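Local coordinates for agenet domain-containing protein (Arabidopsis thaliana, PDB 6IE4) that probably reads methylated histone H3 tails through its tandem Agenet domains, at residues D112-L117 and K130-F135. Numbering follows the deposited sequence.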
# COMPACT_ATOMS: atom_id res chain seq x y z
N ASP A 112 -9.98 -0.15 -9.48
CA ASP A 112 -10.43 -1.05 -10.54
C ASP A 112 -9.73 -0.71 -11.84
O ASP A 112 -9.37 0.44 -12.08
CB ASP A 112 -11.95 -0.97 -10.75
CG ASP A 112 -12.76 -1.13 -9.44
OD1 ASP A 112 -12.89 -0.14 -8.68
OD2 ASP A 112 -13.31 -2.23 -9.20
N VAL A 113 -9.54 -1.72 -12.70
CA VAL A 113 -9.05 -1.48 -14.06
C VAL A 113 -10.25 -1.24 -14.96
O VAL A 113 -11.11 -2.11 -15.12
CB VAL A 113 -8.25 -2.69 -14.58
CG1 VAL A 113 -7.78 -2.44 -16.01
CG2 VAL A 113 -7.07 -2.99 -13.69
N THR A 114 -10.29 -0.08 -15.62
CA THR A 114 -11.44 0.20 -16.45
C THR A 114 -11.14 0.07 -17.92
O THR A 114 -12.06 -0.16 -18.71
CB THR A 114 -11.99 1.61 -16.19
OG1 THR A 114 -10.94 2.56 -16.32
CG2 THR A 114 -12.59 1.70 -14.80
N GLU A 115 -9.87 0.17 -18.30
CA GLU A 115 -9.48 0.11 -19.70
C GLU A 115 -8.12 -0.57 -19.81
O GLU A 115 -7.22 -0.31 -19.00
CB GLU A 115 -9.45 1.52 -20.29
CG GLU A 115 -9.13 1.60 -21.76
CD GLU A 115 -9.73 2.84 -22.41
OE1 GLU A 115 -9.80 3.90 -21.75
OE2 GLU A 115 -10.14 2.74 -23.59
N VAL A 116 -7.98 -1.44 -20.81
CA VAL A 116 -6.71 -2.08 -21.17
C VAL A 116 -6.27 -1.46 -22.49
O VAL A 116 -7.03 -1.48 -23.46
CB VAL A 116 -6.85 -3.61 -21.30
CG1 VAL A 116 -5.75 -4.19 -22.15
CG2 VAL A 116 -6.88 -4.28 -19.92
N LEU A 117 -5.07 -0.88 -22.52
CA LEU A 117 -4.61 -0.08 -23.65
C LEU A 117 -3.57 -0.82 -24.47
O LEU A 117 -2.81 -1.64 -23.93
CB LEU A 117 -4.04 1.27 -23.16
CG LEU A 117 -4.85 2.14 -22.18
CD1 LEU A 117 -3.93 3.06 -21.38
CD2 LEU A 117 -5.92 2.96 -22.87
N LYS A 130 -12.40 9.48 -6.67
CA LYS A 130 -13.00 9.77 -7.97
C LYS A 130 -11.92 9.96 -9.04
O LYS A 130 -12.10 10.68 -10.02
CB LYS A 130 -13.92 11.00 -7.91
CG LYS A 130 -15.36 10.78 -7.33
CD LYS A 130 -15.39 10.49 -5.80
CE LYS A 130 -16.85 10.44 -5.23
NZ LYS A 130 -17.05 9.59 -3.98
N GLU A 131 -10.78 9.30 -8.88
CA GLU A 131 -9.64 9.50 -9.76
C GLU A 131 -9.55 8.41 -10.84
O GLU A 131 -9.94 7.25 -10.64
CB GLU A 131 -8.35 9.51 -8.95
CG GLU A 131 -7.85 10.87 -8.58
CD GLU A 131 -6.73 10.82 -7.55
OE1 GLU A 131 -6.72 9.92 -6.69
OE2 GLU A 131 -5.81 11.65 -7.66
N GLN A 132 -8.93 8.79 -11.95
CA GLN A 132 -8.84 7.91 -13.12
C GLN A 132 -7.47 8.19 -13.70
O GLN A 132 -7.27 9.25 -14.30
CB GLN A 132 -9.94 8.22 -14.13
CG GLN A 132 -9.91 7.40 -15.43
CD GLN A 132 -10.54 6.03 -15.28
OE1 GLN A 132 -11.66 5.90 -14.78
NE2 GLN A 132 -9.81 4.99 -15.69
N ILE A 133 -6.55 7.23 -13.54
CA ILE A 133 -5.12 7.42 -13.80
C ILE A 133 -4.60 6.22 -14.59
O ILE A 133 -5.00 5.08 -14.34
CB ILE A 133 -4.34 7.60 -12.48
CG1 ILE A 133 -5.06 8.63 -11.60
CG2 ILE A 133 -2.86 7.94 -12.76
CD1 ILE A 133 -4.41 8.86 -10.26
N ARG A 134 -3.77 6.51 -15.60
CA ARG A 134 -3.03 5.51 -16.38
C ARG A 134 -1.78 5.01 -15.67
O ARG A 134 -1.11 5.77 -14.96
CB ARG A 134 -2.66 6.07 -17.75
CG ARG A 134 -3.80 5.97 -18.73
CD ARG A 134 -3.50 6.70 -20.02
NE ARG A 134 -4.66 6.82 -20.90
CZ ARG A 134 -4.56 7.07 -22.20
NH1 ARG A 134 -5.66 7.18 -22.95
NH2 ARG A 134 -3.36 7.26 -22.74
N PHE A 135 -1.48 3.71 -15.83
CA PHE A 135 -0.26 3.12 -15.29
C PHE A 135 0.30 2.08 -16.24
O PHE A 135 -0.43 1.44 -17.01
CB PHE A 135 -0.50 2.45 -13.92
CG PHE A 135 -0.96 3.39 -12.86
CD1 PHE A 135 -0.05 4.12 -12.10
CD2 PHE A 135 -2.31 3.57 -12.62
CE1 PHE A 135 -0.47 4.99 -11.13
CE2 PHE A 135 -2.74 4.44 -11.64
CZ PHE A 135 -1.82 5.14 -10.89
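Gln132 sends CG anti to its own backbone N (chi1 177°) and then bends at chi2, which swings its amide across to Thr114, whose OG1 is held between the backbone N and the carbonyl carbon. The two side chains approach from opposite directions, and Gln132 NE2 donates to Thr114 OG1 over 2.8 Å. The bond is moderately bent, at 151°, and the hydroxyl oxygen lies 18° out of the amide plane. Neither polar atom depends on the other alone: Ser123 of the intervening strand 121-126 bonds to Gln132 NE2 through its OG and to Thr114 OG1 through its backbone O. One serine thus ties together side chains from strands that flank its own, and the amide nitrogen and the hydroxyl each have two partners.

Farther along, the contact is one of van der Waals packing rather than hydrogen bonding. Leu117 and Arg134 cross at about a right angle, with Leu117 CD1 lying over one face of the guanidinium group, displaced toward its rim and 3.9 Å from Arg134 NE. The same methyl touches the aliphatic part of the arginine, 3.9 Å from Arg134 CG. Glu115 OE1 remains 5.4 Å from Arg134 NH1, too far for contact, although its charge may still favour the arginine's position.

No backbone pairing joins 112-117 to 130-135; the closest CA atoms, those of Thr114 and Gln132, are 8.8 Å apart. The contact illustrates how next-but-one strands of a sheet can touch, through side chains that reach past the strand between them. Strand 107-117 carries a classic beta bulge here, Thr114 and Glu115 both facing Ser123 of the middle strand. Such a meander of antiparallel strands, 107-117, 121-126 and 131-136, linked by short connections, is characteristic of the SH3-like barrel to which Agenet domains belong.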